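PDB 4CJX: C-1-tetrahydrofolate synthase, cytoplasmic, putative from Trypanosoma brucei, which probably catalyses the NADP-dependent oxidation of methylenetetrahydrofolate and the hydrolysis of the resulting methenyl form, as a homodimeric enzyme of one-carbon metabolism. Local coordinates for residues M22-A34 with R283-G295. Residues are numbered along the deposited sequence; the frame is centred on the assembly and turned at random.
Sequences MPEAVVIDGRAVA and RKRAAYITPVPGG. With 9L9 ((2S)-2-[[4-[[2,4-bis(azanyl)-6-oxidanylidene-1H-pyrimidin-5-yl]carbamoylamino]phenyl]carbonylamino]pentanedioic acid), chain G.
Lys284 NZ bonds to Glu24 OE2 at 2.6 Å, meeting it on the syn side but 29° out of the carboxylate plane; the two side chains run alongside each other, and a bend at chi2 (-65°) of the lysine sets its CD and CE against the same oxygen. Arg283 adds a salt bridge to the other carboxylate oxygen: its NE lies 3.3 Å from Glu24 OE1, but that oxygen stands well out of the guanidinium plane, so the link is one of charge only. NE instead donates to a water at the guanidinium edge, which in turn donates to Glu24 OE1 and to Ala25 O.

Ahead of the strands, Ala25 N reaches Arg283 O at 2.8 Å in an almost straight bond (178°). Parallel pairing then begins, with Val26 N, Val26 O and Ile28 N bonding in turn to Ala287 O, Ile289 N and Ile289 O. On one face of the sheet Val26 CB packs 3.6 Å from Tyr288 CD1, both side chains pointing the same way; on the other, Val27 sets CG1 on Pro291 CD and CG2 near Arg283 NH2, and Val27 and Pro291 both touch Phe279 of helix 279-282.

Past the strands, Asp29 caps helix 30-51 through OD1, which accepts from Ala32 N. Gly30 N makes a weak bond to Gly294 O, and Gly294 CA lies over the centre of one face of the Arg31 guanidinium, 3.7 Å from Arg31 CZ. Gly294 N donates weakly (2.6 Å) to carboxylate atom O of the inhibitor, with Arg31 NH1 3.0 Å from that same oxygen. Strand 26-27 is thus the edge strand added beside 288-289 to the parallel sheet of the NAD(P)-binding domain, while the start of helix 30-51 and the turn at Pro293-Gly294 contribute to the inhibitor pocket at its glutamate end, consistent with a site for folate.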
ATOM      1  N   MET B  22      24.530  23.827  24.558  1.00 58.11           N
ATOM      2  CA  MET B  22      23.300  24.075  23.750  1.00 56.93           C
ATOM      3  C   MET B  22      22.472  22.790  23.655  1.00 52.48           C
ATOM      4  O   MET B  22      23.031  21.686  23.667  1.00 50.34           O
ATOM      5  CB  MET B  22      23.663  24.589  22.340  1.00 58.94           C
ATOM      6  CG  MET B  22      22.465  24.852  21.424  1.00 59.78           C
ATOM      7  SD  MET B  22      22.807  24.833  19.645  1.00 62.51           S
ATOM      8  CE  MET B  22      21.427  23.890  18.983  1.00 58.92           C
ATOM      9  N   PRO B  23      21.133  22.931  23.580  1.00 49.99           N
ATOM     10  CA  PRO B  23      20.292  21.766  23.312  1.00 46.56           C
ATOM     11  C   PRO B  23      20.617  21.084  21.984  1.00 43.14           C
ATOM     12  O   PRO B  23      21.001  21.736  21.004  1.00 43.81           O
ATOM     13  CB  PRO B  23      18.865  22.350  23.289  1.00 47.01           C
ATOM     14  CG  PRO B  23      19.039  23.811  23.082  1.00 49.33           C
ATOM     15  CD  PRO B  23      20.309  24.133  23.814  1.00 51.32           C
ATOM     16  N   GLU B  24      20.477  19.766  21.989  1.00 39.57           N
ATOM     17  CA  GLU B  24      20.682  18.939  20.821  1.00 36.54           C
ATOM     18  C   GLU B  24      19.741  17.785  20.919  1.00 33.23           C
ATOM     19  O   GLU B  24      19.203  17.519  21.998  1.00 32.77           O
ATOM     20  CB  GLU B  24      22.084  18.362  20.820  1.00 37.30           C
ATOM     21  CG  GLU B  24      23.193  19.382  20.781  1.00 39.80           C
ATOM     22  CD  GLU B  24      24.469  18.790  20.241  1.00 40.49           C
ATOM     23  OE1 GLU B  24      24.564  17.541  20.082  1.00 39.43           O
ATOM     24  OE2 GLU B  24      25.381  19.584  19.966  1.00 42.91           O
ATOM     25  N   ALA B  25      19.607  17.065  19.805  1.00 30.42           N
ATOM     26  CA  ALA B  25      18.726  15.922  19.721  1.00 27.93           C
ATOM     27  C   ALA B  25      19.093  14.850  20.718  1.00 27.06           C
ATOM     28  O   ALA B  25      20.268  14.598  20.997  1.00 27.21           O
ATOM     29  CB  ALA B  25      18.741  15.330  18.320  1.00 26.70           C
ATOM     30  N   VAL B  26      18.062  14.178  21.214  1.00 25.84           N
ATOM     31  CA  VAL B  26      18.255  12.926  21.908  1.00 25.07           C
ATOM     32  C   VAL B  26      18.648  11.880  20.857  1.00 23.75           C
ATOM     33  O   VAL B  26      17.925  11.682  19.865  1.00 22.64           O
ATOM     34  CB  VAL B  26      16.961  12.504  22.624  1.00 24.67           C
ATOM     35  CG1 VAL B  26      17.014  11.041  23.059  1.00 23.94           C
ATOM     36  CG2 VAL B  26      16.674  13.439  23.783  1.00 26.18           C
ATOM     37  N   VAL B  27      19.771  11.197  21.080  1.00 23.93           N
ATOM     38  CA  VAL B  27      20.184  10.131  20.201  1.00 23.05           C
ATOM     39  C   VAL B  27      19.575   8.829  20.748  1.00 22.52           C
ATOM     40  O   VAL B  27      19.943   8.359  21.810  1.00 23.04           O
ATOM     41  CB  VAL B  27      21.715   9.971  20.107  1.00 23.87           C
ATOM     42  CG1 VAL B  27      22.077   8.813  19.182  1.00 22.89           C
ATOM     43  CG2 VAL B  27      22.380  11.256  19.642  1.00 25.04           C
ATOM     44  N   ILE B  28      18.632   8.263  20.032  1.00 21.67           N
ATOM     45  CA  ILE B  28      18.015   7.032  20.484  1.00 21.62           C
ATOM     46  C   ILE B  28      18.949   5.844  20.230  1.00 21.68           C
ATOM     47  O   ILE B  28      19.396   5.619  19.106  1.00 21.04           O
ATOM     48  CB  ILE B  28      16.684   6.766  19.786  1.00 20.73           C
ATOM     49  CG1 ILE B  28      15.665   7.846  20.173  1.00 21.46           C
ATOM     50  CG2 ILE B  28      16.166   5.389  20.179  1.00 20.32           C
ATOM     51  CD1 ILE B  28      14.499   7.966  19.217  1.00 20.89           C
ATOM     52  N   ASP B  29      19.198   5.087  21.292  1.00 22.68           N
ATOM     53  CA  ASP B  29      20.134   3.986  21.269  1.00 23.45           C
ATOM     54  C   ASP B  29      19.404   2.716  20.884  1.00 22.53           C
ATOM     55  O   ASP B  29      18.798   2.067  21.731  1.00 22.72           O
ATOM     56  CB  ASP B  29      20.784   3.848  22.645  1.00 25.32           C
ATOM     57  CG  ASP B  29      21.829   2.754  22.705  1.00 26.31           C
ATOM     58  OD1 ASP B  29      21.971   1.930  21.761  1.00 26.05           O
ATOM     59  OD2 ASP B  29      22.520   2.702  23.732  1.00 28.53           O
ATOM     60  N   GLY B  30      19.460   2.377  19.604  1.00 21.84           N
ATOM     61  CA  GLY B  30      18.845   1.151  19.102  1.00 21.31           C
ATOM     62  C   GLY B  30      19.346  -0.151  19.726  1.00 22.30           C
ATOM     63  O   GLY B  30      18.567  -1.082  19.914  1.00 21.65           O
ATOM     64  N   ARG B  31      20.639  -0.214  20.043  1.00 23.97           N
ATOM     65  CA  ARG B  31      21.223  -1.397  20.683  1.00 25.25           C
ATOM     66  C   ARG B  31      20.593  -1.655  22.047  1.00 25.47           C
ATOM     67  O   ARG B  31      20.229  -2.791  22.359  1.00 25.49           O
ATOM     68  CB  ARG B  31      22.750  -1.283  20.818  1.00 27.43           C
ATOM     69  CG  ARG B  31      23.468  -0.857  19.532  1.00 28.64           C
ATOM     70  CD  ARG B  31      24.907  -1.350  19.477  1.00 31.23           C
ATOM     71  NE  ARG B  31      25.812  -0.435  18.759  1.00 33.41           N
ATOM     72  CZ  ARG B  31      26.125  -0.491  17.455  1.00 34.52           C
ATOM     73  NH1 ARG B  31      25.595  -1.424  16.639  1.00 35.49           N
ATOM     74  NH2 ARG B  31      26.971   0.408  16.944  1.00 35.29           N
ATOM     75  N   ALA B  32      20.442  -0.603  22.850  1.00 25.56           N
ATOM     76  CA  ALA B  32      19.737  -0.702  24.128  1.00 25.96           C
ATOM     77  C   ALA B  32      18.261  -1.075  23.955  1.00 25.02           C
ATOM     78  O   ALA B  32      17.716  -1.809  24.766  1.00 25.58           O
ATOM     79  CB  ALA B  32      19.849   0.606  24.894  1.00 26.86           C
ATOM     80  N   VAL B  33      17.598  -0.553  22.930  1.00 23.56           N
ATOM     81  CA  VAL B  33      16.200  -0.911  22.689  1.00 23.00           C
ATOM     82  C   VAL B  33      16.053  -2.429  22.330  1.00 22.81           C
ATOM     83  O   VAL B  33      15.169  -3.137  22.838  1.00 22.60           O
ATOM     84  CB  VAL B  33      15.576  -0.018  21.597  1.00 21.87           C
ATOM     85  CG1 VAL B  33      14.241  -0.582  21.103  1.00 21.33           C
ATOM     86  CG2 VAL B  33      15.371   1.395  22.125  1.00 22.63           C
ATOM     87  N   ALA B  34      16.925  -2.887  21.449  1.00 22.61           N
ATOM     88  CA  ALA B  34      16.983  -4.281  21.035  1.00 22.92           C
ATOM     89  C   ALA B  34      17.296  -5.168  22.236  1.00 24.53           C
ATOM     90  O   ALA B  34      16.625  -6.158  22.454  1.00 25.12           O
ATOM     91  CB  ALA B  34      18.051  -4.441  19.960  1.00 22.65           C
ATOM     92  N   ARG B 283      21.615  16.540  14.210  1.00 19.68           N
ATOM     93  CA  ARG B 283      21.521  16.418  15.670  1.00 21.05           C
ATOM     94  C   ARG B 283      21.456  17.767  16.381  1.00 21.78           C
ATOM     95  O   ARG B 283      21.028  17.826  17.513  1.00 23.17           O
ATOM     96  CB  ARG B 283      22.667  15.563  16.236  1.00 22.58           C
ATOM     97  CG  ARG B 283      23.998  16.302  16.314  1.00 24.98           C
ATOM     98  CD  ARG B 283      25.143  15.450  16.847  1.00 26.68           C
ATOM     99  NE  ARG B 283      24.859  14.829  18.145  1.00 28.19           N
ATOM    100  CZ  ARG B 283      25.707  14.008  18.770  1.00 29.38           C
ATOM    101  NH1 ARG B 283      26.885  13.727  18.228  1.00 30.00           N
ATOM    102  NH2 ARG B 283      25.383  13.472  19.940  1.00 29.99           N
ATOM    103  N   LYS B 284      21.842  18.863  15.739  1.00 22.09           N
ATOM    104  CA  LYS B 284      21.723  20.160  16.407  1.00 23.44           C
ATOM    105  C   LYS B 284      20.332  20.752  16.271  1.00 22.68           C
ATOM    106  O   LYS B 284      20.026  21.739  16.918  1.00 23.96           O
ATOM    107  CB  LYS B 284      22.703  21.205  15.841  1.00 25.58           C
ATOM    108  CG  LYS B 284      24.147  20.772  15.726  1.00 27.25           C
ATOM    109  CD  LYS B 284      24.801  20.501  17.061  1.00 29.94           C
ATOM    110  CE  LYS B 284      26.149  19.818  16.822  1.00 31.91           C
ATOM    111  NZ  LYS B 284      27.031  19.672  18.018  1.00 33.35           N
ATOM    112  N   ARG B 285      19.499  20.190  15.407  1.00 20.32           N
ATOM    113  CA  ARG B 285      18.204  20.790  15.108  1.00 19.85           C
ATOM    114  C   ARG B 285      17.006  19.911  15.520  1.00 18.29           C
ATOM    115  O   ARG B 285      15.967  20.432  15.931  1.00 18.31           O
ATOM    116  CB  ARG B 285      18.157  21.101  13.612  1.00 19.81           C
ATOM    117  CG  ARG B 285      19.221  22.125  13.194  1.00 21.05           C
ATOM    118  CD  ARG B 285      19.205  22.299  11.695  1.00 21.31           C
ATOM    119  NE  ARG B 285      17.904  22.798  11.277  1.00 21.80           N
ATOM    120  CZ  ARG B 285      17.644  24.070  11.004  1.00 23.63           C
ATOM    121  NH1 ARG B 285      18.614  24.968  11.038  1.00 24.37           N
ATOM    122  NH2 ARG B 285      16.411  24.444  10.678  1.00 23.66           N
ATOM    123  N   ALA B 286      17.161  18.592  15.370  1.00 16.58           N
ATOM    124  CA  ALA B 286      16.145  17.618  15.725  1.00 15.60           C
ATOM    125  C   ALA B 286      15.932  17.516  17.228  1.00 15.95           C
ATOM    126  O   ALA B 286      16.832  17.781  18.020  1.00 16.00           O
ATOM    127  CB  ALA B 286      16.548  16.255  15.198  1.00 14.93           C
ATOM    128  N   ALA B 287      14.728  17.116  17.621  1.00 15.52           N
ATOM    129  CA  ALA B 287      14.501  16.742  19.004  1.00 16.06           C
ATOM    130  C   ALA B 287      15.002  15.331  19.259  1.00 15.37           C
ATOM    131  O   ALA B 287      15.512  15.036  20.338  1.00 16.02           O
ATOM    132  CB  ALA B 287      13.032  16.888  19.393  1.00 16.42           C
ATOM    133  N   TYR B 288      14.813  14.461  18.275  1.00 14.51           N
ATOM    134  CA  TYR B 288      15.231  13.057  18.347  1.00 14.26           C
ATOM    135  C   TYR B 288      15.856  12.636  17.020  1.00 13.59           C
ATOM    136  O   TYR B 288      15.420  13.045  15.949  1.00 13.39           O
ATOM    137  CB  TYR B 288      14.040  12.127  18.626  1.00 14.12           C
ATOM    138  CG  TYR B 288      13.322  12.375  19.907  1.00 14.68           C
ATOM    139  CD1 TYR B 288      13.786  11.834  21.095  1.00 15.39           C
ATOM    140  CD2 TYR B 288      12.173  13.138  19.937  1.00 14.77           C
ATOM    141  CE1 TYR B 288      13.116  12.053  22.289  1.00 16.33           C
ATOM    142  CE2 TYR B 288      11.506  13.374  21.127  1.00 15.73           C
ATOM    143  CZ  TYR B 288      11.969  12.818  22.299  1.00 16.42           C
ATOM    144  OH  TYR B 288      11.315  13.058  23.483  1.00 17.19           O
ATOM    145  N   ILE B 289      16.854  11.784  17.107  1.00 13.98           N
ATOM    146  CA  ILE B 289      17.520  11.263  15.934  1.00 13.68           C
ATOM    147  C   ILE B 289      18.080   9.869  16.248  1.00 13.84           C
ATOM    148  O   ILE B 289      18.369   9.567  17.398  1.00 13.82           O
ATOM    149  CB  ILE B 289      18.620  12.224  15.492  1.00 13.83           C
ATOM    150  CG1 ILE B 289      19.181  11.819  14.127  1.00 13.51           C
ATOM    151  CG2 ILE B 289      19.744  12.260  16.523  1.00 14.47           C
ATOM    152  CD1 ILE B 289      20.019  12.909  13.477  1.00 13.70           C
ATOM    153  N   THR B 290      18.188   9.016  15.230  1.00 13.94           N
ATOM    154  CA  THR B 290      18.838   7.727  15.404  1.00 14.64           C
ATOM    155  C   THR B 290      20.132   7.654  14.592  1.00 15.01           C
ATOM    156  O   THR B 290      20.167   8.114  13.432  1.00 15.14           O
ATOM    157  CB  THR B 290      17.965   6.549  14.983  1.00 14.89           C
ATOM    158  OG1 THR B 290      17.709   6.628  13.575  1.00 14.93           O
ATOM    159  CG2 THR B 290      16.661   6.521  15.758  1.00 15.13           C
ATOM    160  N   PRO B 291      21.184   7.029  15.172  1.00 15.40           N
ATOM    161  CA  PRO B 291      22.464   6.921  14.536  1.00 15.79           C
ATOM    162  C   PRO B 291      22.534   5.691  13.638  1.00 15.89           C
ATOM    163  O   PRO B 291      21.735   4.761  13.769  1.00 15.61           O
ATOM    164  CB  PRO B 291      23.405   6.746  15.725  1.00 16.54           C
ATOM    165  CG  PRO B 291      22.614   5.899  16.670  1.00 16.66           C
ATOM    166  CD  PRO B 291      21.166   6.279  16.440  1.00 16.13           C
ATOM    167  N   VAL B 292      23.506   5.716  12.739  1.00 16.25           N
ATOM    168  CA  VAL B 292      23.837   4.604  11.872  1.00 16.68           C
ATOM    169  C   VAL B 292      25.353   4.426  11.890  1.00 18.04           C
ATOM    170  O   VAL B 292      26.073   5.332  11.481  1.00 18.23           O
ATOM    171  CB  VAL B 292      23.402   4.885  10.426  1.00 15.91           C
ATOM    172  CG1 VAL B 292      23.981   3.837   9.490  1.00 16.19           C
ATOM    173  CG2 VAL B 292      21.866   4.919  10.326  1.00 15.81           C
ATOM    174  N   PRO B 293      25.850   3.256  12.336  1.00 19.65           N
ATOM    175  CA  PRO B 293      25.125   2.084  12.852  1.00 19.69           C
ATOM    176  C   PRO B 293      24.569   2.328  14.240  1.00 19.67           C
ATOM    177  O   PRO B 293      24.842   3.363  14.862  1.00 20.11           O
ATOM    178  CB  PRO B 293      26.202   1.004  12.887  1.00 20.91           C
ATOM    179  CG  PRO B 293      27.461   1.773  13.177  1.00 21.62           C
ATOM    180  CD  PRO B 293      27.314   3.078  12.437  1.00 20.82           C
ATOM    181  N   GLY B 294      23.737   1.406  14.695  1.00 19.82           N
ATOM    182  CA  GLY B 294      23.292   1.369  16.076  1.00 19.82           C
ATOM    183  C   GLY B 294      21.926   1.948  16.358  1.00 19.16           C
ATOM    184  O   GLY B 294      21.605   2.195  17.523  1.00 19.15           O
ATOM    185  N   GLY B 295      21.115   2.162  15.313  1.00 18.58           N
ATOM    186  CA  GLY B 295      19.793   2.766  15.475  1.00 17.66           C
ATOM    187  C   GLY B 295      18.739   1.788  15.030  1.00 17.85           C
ATOM    188  O   GLY B 295      18.366   0.886  15.788  1.00 18.81           O
TER
HETATM  189  N2A 9L9 G1298      14.469 -10.731   3.791  1.00 18.23           N
HETATM  190  N1  9L9 G1298      16.034  -8.890   3.673  1.00 19.32           N
HETATM  191  C2  9L9 G1298      15.067  -9.524   4.377  1.00 17.71           C
HETATM  192  N3  9L9 G1298      14.614  -9.068   5.613  1.00 17.13           N
HETATM  193  C4  9L9 G1298      15.277  -7.907   6.036  1.00 16.95           C
HETATM  194  O4A 9L9 G1298      14.865  -7.514   7.115  1.00 17.14           O
HETATM  195  N5A 9L9 G1298      16.994  -6.185   5.887  1.00 20.26           N
HETATM  196  C5  9L9 G1298      16.272  -7.223   5.324  1.00 19.28           C
HETATM  197  C6  9L9 G1298      16.639  -7.775   4.137  1.00 18.98           C
HETATM  198  N7  9L9 G1298      17.672  -7.134   3.324  1.00 20.03           N
HETATM  199  O8A 9L9 G1298      17.939  -7.406   7.566  1.00 19.83           O
HETATM  200  N9  9L9 G1298      18.480  -5.235   7.319  1.00 19.63           N
HETATM  201  C1B 9L9 G1298      19.326  -5.086   8.382  1.00 20.47           C
HETATM  202  C2B 9L9 G1298      20.081  -3.897   8.441  1.00 21.39           C
HETATM  203  C3B 9L9 G1298      20.989  -3.653   9.473  1.00 21.86           C
HETATM  204  C4B 9L9 G1298      21.183  -4.590  10.491  1.00 22.41           C
HETATM  205  C5B 9L9 G1298      20.390  -5.758  10.461  1.00 22.33           C
HETATM  206  C6B 9L9 G1298      19.486  -6.011   9.421  1.00 20.45           C
HETATM  207  C7B 9L9 G1298      22.120  -4.281  11.644  1.00 23.15           C
HETATM  208  O7B 9L9 G1298      21.860  -4.780  12.712  1.00 22.30           O
HETATM  209  CAW 9L9 G1298      17.824  -6.364   6.942  1.00 20.61           C
HETATM  210  N   9L9 G1298      23.151  -3.415  11.531  1.00 25.83           N
HETATM  211  CA  9L9 G1298      24.016  -2.990  12.625  1.00 26.56           C
HETATM  212  C   9L9 G1298      23.607  -1.592  13.026  1.00 27.59           C
HETATM  213  OXT 9L9 G1298      23.017  -0.914  12.172  1.00 28.07           O
HETATM  214  CB  9L9 G1298      25.479  -2.878  12.268  1.00 28.22           C
HETATM  215  CG  9L9 G1298      25.862  -3.825  11.148  1.00 30.63           C
HETATM  216  CD  9L9 G1298      27.353  -3.948  11.117  1.00 31.62           C
HETATM  217  OE1 9L9 G1298      27.919  -4.326  12.142  1.00 35.68           O
HETATM  218  OE2 9L9 G1298      27.956  -3.664  10.073  1.00 35.05           O
HETATM  219  O   9L9 G1298      23.875  -1.133  14.162  1.00 27.83           O
HETATM  220  O   HOH W   1      22.792  14.803  19.745  1.00 23.14           O